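Local coordinates for protein carboxyvinyl-carboxyphosphonate phosphorylmutase (Bacillus anthracis, PDB 4IQD) that is a TIM-barrel enzyme of the phosphoenolpyruvate phosphomutase family and holds pyruvic acid in several pockets, at residues V163-A168 and A191-A196; R180-V185 and K209-L214; V121-Q126 and E144-K149. All coordinates share one frame; numbering follows the deposited sequence. Where two conformers were deposited one is given.

In the fold
The three contacts follow one another round part of a TIM barrel. Contact 3 comes first along the chain and closes before the others begin; it joins strand 120-124 to helix 143-156. Contacts 1 and 2 then alternate: strand 161-166, helix 174-187, strand 191-194 and the loop 209-214 that leads to strand 215-217. The centres of contacts 1 and 2 are about 9 Å apart, those of 1 and 3 about 10 Å, 2 and 3 about 13 Å. Strands 120-124, 161-166 and 191-194 are successive neighbours in one parallel sheet. Contact 1 bears the pyruvic acid pocket residue R165, contact 3 sets an outer helix on its strand, and contact 2 joins helix 174-187 to loop 209-214.

Contact 1. Residues V163-A168 and A191-A196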
loop_
_atom_site.group_PDB
_atom_site.type_symbol
_atom_site.label_atom_id
_atom_site.label_comp_id
_atom_site.label_asym_id
_atom_site.label_seq_id
_atom_site.Cartn_x
_atom_site.Cartn_y
_atom_site.Cartn_z
ATOM N N VAL A 163 11.839 8.181 20.394
ATOM C CA VAL A 163 11.487 9.571 20.161
ATOM C C VAL A 163 10.172 9.862 20.872
ATOM O O VAL A 163 9.192 9.145 20.689
ATOM C CB VAL A 163 11.347 9.874 18.657
ATOM C CG1 VAL A 163 10.821 11.282 18.445
ATOM C CG2 VAL A 163 12.682 9.682 17.952
ATOM N N ALA A 164 10.157 10.904 21.699
ATOM C CA ALA A 164 8.954 11.262 22.441
ATOM C C ALA A 164 8.287 12.514 21.879
ATOM O O ALA A 164 8.913 13.566 21.761
ATOM C CB ALA A 164 9.274 11.445 23.918
ATOM N N ARG A 165 7.011 12.393 21.532
ATOM C CA ARG A 165 6.260 13.522 21.004
ATOM C C ARG A 165 5.433 14.183 22.092
ATOM O O ARG A 165 4.810 13.507 22.907
ATOM C CB ARG A 165 5.336 13.075 19.874
ATOM C CG ARG A 165 4.507 14.207 19.297
ATOM C CD ARG A 165 3.300 13.689 18.549
ATOM N NE ARG A 165 2.533 14.771 17.949
ATOM C CZ ARG A 165 2.207 14.825 16.663
ATOM N NH1 ARG A 165 2.575 13.852 15.843
ATOM N NH2 ARG A 165 1.505 15.849 16.198
ATOM N N THR A 166 5.426 15.510 22.109
ATOM C CA THR A 166 4.573 16.234 23.041
ATOM C C THR A 166 3.754 17.302 22.318
ATOM O O THR A 166 4.277 18.051 21.494
ATOM C CB THR A 166 5.379 16.838 24.217
ATOM O OG1 THR A 166 4.500 17.574 25.075
ATOM C CG2 THR A 166 6.484 17.754 23.715
ATOM N N ASP A 167 2.459 17.347 22.609
ATOM C CA ASP A 167 1.581 18.351 22.020
ATOM C C ASP A 167 1.280 19.460 23.018
ATOM O O ASP A 167 0.276 20.157 22.894
ATOM C CB ASP A 167 0.273 17.716 21.543
ATOM C CG ASP A 167 0.436 16.942 20.251
ATOM O OD1 ASP A 167 0.132 17.504 19.180
ATOM O OD2 ASP A 167 0.867 15.772 20.305
ATOM N N ALA A 168 2.170 19.623 23.994
ATOM C CA ALA A 168 1.940 20.524 25.126
ATOM C C ALA A 168 2.077 22.013 24.812
ATOM O O ALA A 168 1.555 22.844 25.546
ATOM C CB ALA A 168 2.841 20.148 26.295
ATOM N N ALA A 191 15.255 11.388 22.041
ATOM C CA ALA A 191 14.985 12.520 21.161
ATOM C C ALA A 191 13.588 13.079 21.406
ATOM O O ALA A 191 12.710 12.369 21.893
ATOM C CB ALA A 191 15.139 12.098 19.704
ATOM N N ILE A 192 13.384 14.347 21.058
ATOM C CA ILE A 192 12.086 14.988 21.260
ATOM C C ILE A 192 11.453 15.528 19.970
ATOM O O ILE A 192 12.118 16.147 19.143
ATOM C CB ILE A 192 12.161 16.116 22.312
ATOM C CG1 ILE A 192 12.621 15.561 23.658
ATOM C CG2 ILE A 192 10.812 16.779 22.485
ATOM C CD1 ILE A 192 11.653 14.569 24.273
ATOM N N PHE A 193 10.157 15.264 19.823
ATOM C CA PHE A 193 9.329 15.787 18.746
ATOM C C PHE A 193 8.390 16.809 19.398
ATOM O O PHE A 193 7.364 16.436 19.965
ATOM C CB PHE A 193 8.558 14.611 18.124
ATOM C CG PHE A 193 7.551 14.982 17.048
ATOM C CD1 PHE A 193 7.266 16.297 16.708
ATOM C CD2 PHE A 193 6.875 13.974 16.380
ATOM C CE1 PHE A 193 6.331 16.590 15.738
ATOM C CE2 PHE A 193 5.945 14.263 15.403
ATOM C CZ PHE A 193 5.672 15.570 15.085
ATOM N N PRO A 194 8.736 18.103 19.310
ATOM C CA PRO A 194 7.914 19.179 19.869
ATOM C C PRO A 194 6.900 19.684 18.854
ATOM O O PRO A 194 7.224 20.555 18.045
ATOM C CB PRO A 194 8.939 20.281 20.168
ATOM C CG PRO A 194 10.229 19.862 19.476
ATOM C CD PRO A 194 9.942 18.639 18.664
ATOM N N GLU A 195 5.688 19.149 18.902
ATOM C CA GLU A 195 4.665 19.512 17.931
ATOM C C GLU A 195 4.277 20.987 17.986
ATOM O O GLU A 195 3.961 21.530 19.050
ATOM C CB GLU A 195 3.423 18.631 18.086
ATOM C CG GLU A 195 2.188 19.157 17.354
ATOM C CD GLU A 195 2.272 19.018 15.842
ATOM O OE1 GLU A 195 3.206 18.354 15.346
ATOM O OE2 GLU A 195 1.392 19.568 15.147
ATOM N N ALA A 196 4.322 21.623 16.821
ATOM C CA ALA A 196 3.830 22.980 16.647
ATOM C C ALA A 196 4.451 23.995 17.594
ATOM O O ALA A 196 3.735 24.678 18.323
ATOM C CB ALA A 196 2.309 23.012 16.761
HETATM O O HOH W 1 4.634 20.734 21.779
HETATM O O HOH W 2 1.342 21.385 20.588
#
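R165 lies along F193, both side chains pointing the same way from neighbouring strands. Its CG sits over one face of the F193 ring, 4.0 Å from the centroid, a CH-pi contact. Farther out R165 NH1 comes within 3.4 Å of F193 CE2, with guanidinium and ring planes 43° apart. An arginine suits this place because its methylenes can cover an aromatic ring while its charged end reaches the pocket, where NH1 makes a weak hydrogen bond to pyruvic acid.

Two carboxylates position that end. R165 NE makes a bent, salt-bridged hydrogen bond to D167 OD2 at 3.1 Å, syn but tilted out of the carboxylate plane. R165 NH2 lies 3.1 Å from E195 OE1, but well out of the guanidinium plane, a pairing of charges without a directed N-H. The bend of E195 at chi2 (72°) turns its carboxylate back to R165.

Beneath lies a parallel strand pairing. A164 N bonds to A191 O, F193 N to A164 O (2.9 Å), T166 N to F193 O, and E195 N to T166 O (3.1 Å), which also takes a water. P194 fits because this pattern uses the N-H groups of F193 and E195 on either side of it.

On the other face, A164, T166, I192 and P194 look outward; helix 174-187 packs there through R180 and V185, completing a beta-alpha-beta crossover, while strands 120-124 and 215-217 flank F193.

Contact 2. Residues R180-V185 and K209-L214; sequences RANAYV and KVNAPL
N182 ND2 gives a hydrogen bond to the backbone oxygen K209 O at 3.1 Å, and it is a fairly straight one, with an angle of 162° at the hydrogen. K209 O lies close to the plane of the N182 amide, whereas the donor is tilted about 25° from the carbonyl plane of K209. The other end of the same amide is also engaged: OD1 of N182 accepts a weak, long bond from N211 N at 3.5 Å. An asparagine suits the place because one short side chain presents a donor and an acceptor side by side, and can therefore read the carbonyl of K209 and the N-H of N211 together. Its CG stands beside the backbone N (chi1 -74°), which carries the amide off the helix toward the loop.

K209 ends helix 200-209, and V210 is the first residue after it to leave helical angles, so N182 addresses a carbonyl at a helix terminus, where the helix dipole may make the oxygen a somewhat better acceptor. In TIM-barrel terms, the outer helix of one beta-alpha unit here meets the loop that returns from the next outer helix to strand 215-217. That loop turns sharply at N211, the centre of an inverse gamma turn closed by a weak bond from A212 N to V210 O.

Apolar groups fill in around the amide. A181 CB meets V210 CG2 at 4.1 Å, and V185 CG2 lies 3.8 Å from A212 CB. Small alanines on both sides let the helix and the loop come close. The other branch of V185, CG1, runs past the amide group of N211 in the opposite direction, while P213 O accepts a backbone hydrogen bond from I192 N of strand 191-194.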
loop_
_atom_site.group_PDB
_atom_site.type_symbol
_atom_site.label_atom_id
_atom_site.label_comp_id
_atom_site.label_asym_id
_atom_site.label_seq_id
_atom_site.Cartn_x
_atom_site.Cartn_y
_atom_site.Cartn_z
ATOM N N ARG A 180 7.846 19.039 30.330
ATOM C CA ARG A 180 7.448 17.693 29.938
ATOM C C ARG A 180 8.586 17.007 29.204
ATOM O O ARG A 180 8.972 15.896 29.553
ATOM C CB ARG A 180 6.216 17.725 29.035
ATOM C CG ARG A 180 4.892 17.906 29.753
ATOM C CD ARG A 180 3.745 17.644 28.792
ATOM N NE ARG A 180 2.437 17.706 29.431
ATOM C CZ ARG A 180 1.789 16.652 29.921
ATOM N NH1 ARG A 180 2.328 15.445 29.858
ATOM N NH2 ARG A 180 0.599 16.808 30.480
ATOM N N ALA A 181 9.131 17.699 28.208
ATOM C CA ALA A 181 10.209 17.173 27.376
ATOM C C ALA A 181 11.394 16.657 28.186
ATOM O O ALA A 181 11.824 15.522 28.003
ATOM C CB ALA A 181 10.671 18.232 26.381
ATOM N N ASN A 182 11.912 17.488 29.083
ATOM C CA ASN A 182 13.063 17.107 29.892
ATOM C C ASN A 182 12.772 15.930 30.817
ATOM O O ASN A 182 13.679 15.195 31.204
ATOM C CB ASN A 182 13.578 18.299 30.701
ATOM C CG ASN A 182 14.320 19.309 29.847
ATOM O OD1 ASN A 182 15.004 18.948 28.889
ATOM N ND2 ASN A 182 14.189 20.585 30.193
ATOM N N ALA A 183 11.503 15.759 31.169
ATOM C CA ALA A 183 11.093 14.634 31.996
ATOM C C ALA A 183 11.148 13.353 31.184
ATOM O O ALA A 183 11.661 12.334 31.643
ATOM C CB ALA A 183 9.696 14.852 32.533
ATOM N N TYR A 184 10.617 13.420 29.969
ATOM C CA TYR A 184 10.586 12.273 29.078
ATOM C C TYR A 184 12.007 11.833 28.743
ATOM O O TYR A 184 12.280 10.644 28.594
ATOM C CB TYR A 184 9.838 12.618 27.792
ATOM C CG TYR A 184 8.402 13.067 27.982
ATOM C CD1 TYR A 184 7.679 12.728 29.119
ATOM C CD2 TYR A 184 7.768 13.827 27.009
ATOM C CE1 TYR A 184 6.364 13.142 29.279
ATOM C CE2 TYR A 184 6.459 14.245 27.160
ATOM C CZ TYR A 184 5.761 13.901 28.294
ATOM O OH TYR A 184 4.458 14.321 28.436
ATOM N N VAL A 185 12.907 12.805 28.640
ATOM C CA VAL A 185 14.308 12.532 28.339
ATOM C C VAL A 185 14.984 11.766 29.469
ATOM O O VAL A 185 15.636 10.752 29.238
ATOM C CB VAL A 185 15.094 13.830 28.072
ATOM C CG1 VAL A 185 16.585 13.537 27.973
ATOM C CG2 VAL A 185 14.594 14.498 26.807
ATOM N N LYS A 209 16.978 24.671 25.903
ATOM C CA LYS A 209 16.537 24.288 27.235
ATOM C C LYS A 209 16.311 22.786 27.375
ATOM O O LYS A 209 16.049 22.300 28.472
ATOM C CB LYS A 209 15.257 25.040 27.604
ATOM C CG LYS A 209 15.306 25.732 28.960
ATOM C CD LYS A 209 15.922 27.114 28.854
ATOM C CE LYS A 209 16.167 27.716 30.226
ATOM N NZ LYS A 209 14.935 27.734 31.064
ATOM N N VAL A 210 16.411 22.054 26.268
ATOM C CA VAL A 210 16.148 20.615 26.281
ATOM C C VAL A 210 17.388 19.802 25.891
ATOM O O VAL A 210 17.997 20.046 24.850
ATOM C CB VAL A 210 14.965 20.256 25.357
ATOM C CG1 VAL A 210 14.781 18.751 25.278
ATOM C CG2 VAL A 210 13.687 20.925 25.845
ATOM N N ASN A 211 17.747 18.827 26.724
ATOM C CA ASN A 211 18.965 18.039 26.520
ATOM C C ASN A 211 18.792 16.806 25.627
ATOM O O ASN A 211 19.057 15.680 26.050
ATOM C CB ASN A 211 19.567 17.625 27.867
ATOM C CG ASN A 211 18.602 16.815 28.715
ATOM O OD1 ASN A 211 17.415 17.127 28.794
ATOM N ND2 ASN A 211 19.109 15.763 29.348
ATOM N N ALA A 212 18.370 17.028 24.389
ATOM C CA ALA A 212 18.117 15.941 23.449
ATOM C C ALA A 212 18.115 16.462 22.023
ATOM O O ALA A 212 17.847 17.636 21.793
ATOM C CB ALA A 212 16.785 15.270 23.757
ATOM N N PRO A 213 18.422 15.589 21.055
ATOM C CA PRO A 213 18.218 15.948 19.651
ATOM C C PRO A 213 16.742 16.209 19.395
ATOM O O PRO A 213 15.895 15.611 20.055
ATOM C CB PRO A 213 18.656 14.690 18.902
ATOM C CG PRO A 213 19.605 14.012 19.822
ATOM C CD PRO A 213 19.093 14.285 21.201
ATOM N N LEU A 214 16.436 17.094 18.454
ATOM C CA LEU A 214 15.050 17.437 18.180
ATOM C C LEU A 214 14.629 17.028 16.779
ATOM O O LEU A 214 15.434 17.043 15.849
ATOM C CB LEU A 214 14.814 18.933 18.391
ATOM C CG LEU A 214 15.132 19.457 19.791
ATOM C CD1 LEU A 214 14.701 20.901 19.925
ATOM C CD2 LEU A 214 14.475 18.598 20.857
#

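Contact 3. Residues V121-Q126 and E144-K149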
loop_
_atom_site.group_PDB
_atom_site.type_symbol
_atom_site.label_atom_id
_atom_site.label_comp_id
_atom_site.label_asym_id
_atom_site.label_seq_id
_atom_site.Cartn_x
_atom_site.Cartn_y
_atom_site.Cartn_z
ATOM N N VAL A 121 10.983 4.152 17.740
ATOM C CA VAL A 121 9.543 4.358 17.856
ATOM C C VAL A 121 9.213 5.737 18.404
ATOM O O VAL A 121 9.952 6.287 19.222
ATOM C CB VAL A 121 8.878 3.299 18.758
ATOM C CG1 VAL A 121 8.853 1.942 18.064
ATOM C CG2 VAL A 121 9.584 3.219 20.109
ATOM N N GLN A 122 8.094 6.285 17.943
ATOM C CA GLN A 122 7.617 7.580 18.403
ATOM C C GLN A 122 6.357 7.415 19.227
ATOM O O GLN A 122 5.341 6.933 18.733
ATOM C CB GLN A 122 7.329 8.500 17.224
ATOM C CG GLN A 122 6.535 9.735 17.604
ATOM C CD GLN A 122 5.845 10.371 16.417
ATOM O OE1 GLN A 122 6.463 10.618 15.383
ATOM N NE2 GLN A 122 4.553 10.635 16.558
ATOM N N ILE A 123 6.429 7.830 20.485
ATOM C CA ILE A 123 5.299 7.729 21.393
ATOM C C ILE A 123 4.923 9.129 21.871
ATOM O O ILE A 123 5.789 9.986 22.037
ATOM C CB ILE A 123 5.627 6.799 22.583
ATOM C CG1 ILE A 123 4.384 6.519 23.427
ATOM C CG2 ILE A 123 6.737 7.377 23.444
ATOM C CD1 ILE A 123 4.672 5.653 24.627
ATOM N N GLU A 124 3.629 9.364 22.072
ATOM C CA GLU A 124 3.136 10.706 22.365
ATOM C C GLU A 124 2.359 10.800 23.674
ATOM O O GLU A 124 1.871 9.797 24.194
ATOM C CB GLU A 124 2.268 11.211 21.210
ATOM C CG GLU A 124 0.971 10.448 21.018
ATOM C CD GLU A 124 0.318 10.743 19.680
ATOM O OE1 GLU A 124 -0.928 10.698 19.597
ATOM O OE2 GLU A 124 1.050 11.017 18.707
ATOM N N ASP A 125 2.248 12.021 24.195
ATOM C CA ASP A 125 1.538 12.266 25.450
ATOM C C ASP A 125 0.073 12.644 25.249
ATOM O O ASP A 125 -0.603 13.043 26.192
ATOM C CB ASP A 125 2.252 13.323 26.303
ATOM C CG ASP A 125 2.447 14.649 25.578
ATOM O OD1 ASP A 125 1.974 14.799 24.433
ATOM O OD2 ASP A 125 3.075 15.552 26.171
ATOM N N GLN A 126 -0.411 12.519 24.019
ATOM C CA GLN A 126 -1.826 12.716 23.748
ATOM C C GLN A 126 -2.615 11.684 24.529
ATOM O O GLN A 126 -2.119 10.594 24.803
ATOM C CB GLN A 126 -2.116 12.576 22.255
ATOM C CG GLN A 126 -1.973 13.865 21.467
ATOM C CD GLN A 126 -3.294 14.591 21.298
ATOM O OE1 GLN A 126 -4.353 14.065 21.644
ATOM N NE2 GLN A 126 -3.240 15.803 20.758
ATOM N N GLU A 144 3.757 12.070 34.182
ATOM C CA GLU A 144 4.101 10.769 34.749
ATOM C C GLU A 144 3.574 9.639 33.885
ATOM O O GLU A 144 4.219 8.600 33.732
ATOM C CB GLU A 144 3.518 10.631 36.155
ATOM C CG GLU A 144 3.556 9.210 36.700
ATOM C CD GLU A 144 2.770 9.053 37.985
ATOM O OE1 GLU A 144 1.544 9.297 37.969
ATOM O OE2 GLU A 144 3.379 8.689 39.013
ATOM N N GLU A 145 2.395 9.855 33.318
ATOM C CA GLU A 145 1.730 8.841 32.522
ATOM C C GLU A 145 2.592 8.398 31.342
ATOM O O GLU A 145 2.693 7.207 31.059
ATOM C CB GLU A 145 0.374 9.357 32.048
ATOM C CG GLU A 145 -0.749 8.341 32.151
ATOM C CD GLU A 145 -2.124 8.985 32.109
ATOM O OE1 GLU A 145 -2.318 10.027 32.780
ATOM O OE2 GLU A 145 -3.006 8.453 31.401
ATOM N N LEU A 146 3.224 9.351 30.663
ATOM C CA LEU A 146 4.132 9.010 29.572
ATOM C C LEU A 146 5.465 8.517 30.115
ATOM O O LEU A 146 6.088 7.629 29.537
ATOM C CB LEU A 146 4.362 10.193 28.628
ATOM C CG LEU A 146 5.178 9.796 27.391
ATOM C CD1 LEU A 146 4.503 8.643 26.664
ATOM C CD2 LEU A 146 5.411 10.953 26.441
ATOM N N VAL A 147 5.892 9.104 31.228
ATOM C CA VAL A 147 7.148 8.741 31.868
ATOM C C VAL A 147 7.206 7.247 32.145
ATOM O O VAL A 147 8.194 6.585 31.832
ATOM C CB VAL A 147 7.353 9.530 33.180
ATOM C CG1 VAL A 147 8.281 8.786 34.134
ATOM C CG2 VAL A 147 7.886 10.924 32.879
ATOM N N GLN A 148 6.133 6.716 32.715
ATOM C CA GLN A 148 6.055 5.294 33.004
ATOM C C GLN A 148 6.094 4.458 31.729
ATOM O O GLN A 148 6.751 3.420 31.678
ATOM C CB GLN A 148 4.793 4.992 33.797
ATOM C CG GLN A 148 4.794 5.612 35.173
ATOM C CD GLN A 148 3.477 5.428 35.881
ATOM O OE1 GLN A 148 2.422 5.396 35.250
ATOM N NE2 GLN A 148 3.529 5.299 37.200
ATOM N N LYS A 149 5.395 4.918 30.697
ATOM C CA LYS A 149 5.387 4.227 29.416
ATOM C C LYS A 149 6.781 4.160 28.800
ATOM O O LYS A 149 7.171 3.138 28.240
ATOM C CB LYS A 149 4.417 4.895 28.444
ATOM C CG LYS A 149 2.959 4.620 28.749
ATOM C CD LYS A 149 2.063 5.072 27.612
ATOM C CE LYS A 149 0.662 4.507 27.765
ATOM N NZ LYS A 149 -0.207 4.821 26.600
#
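I123 reaches from its strand against L146 and K149 of helix 143-156, and its side chain can be followed outward atom by atom. CB points toward the helix and divides into two branches. I123 CG2 takes the position between the backbone N and carbonyl carbon and comes to 4.1 Å from L146 CD1. I123 CG1 lies anti to the N (chi1 -171°) and approaches L146 CD1 at 3.9 Å. The chain then stays extended (chi2 -178°), which carries CD1 to the farthest point. There I123 CD1 touches L146 CD1 at 3.6 Å and also K149 CB at 3.9 Å, with K149 CD close by. A long, beta-branched isoleucine suits a strand and still spans the distance to the helix.

L146 slides past I123 the opposite way and uses both methyls. L146 CD1, besides meeting the isoleucine, lies 3.8 Å from E124 O; L146 CD2 lies 4.0 Å from D125 CB. The carboxylate of D125 turns elsewhere, to T166, Y184 and the backbone of D167. K149 lends only its aliphatic part, for its extended chain takes NZ to the backbone oxygens of T98 and G101.

Strand 121-124 and helix 144-149 run nearly antiparallel, at 155°, with axes 9.7 Å apart, as expected where a barrel helix lies over its strand in a beta-alpha-beta unit. No hydrogen bond crosses between the segments. Between these two segments the contact therefore rests on the fit of methyl and methylene groups, by shape and burial of apolar surface and without directional bonds.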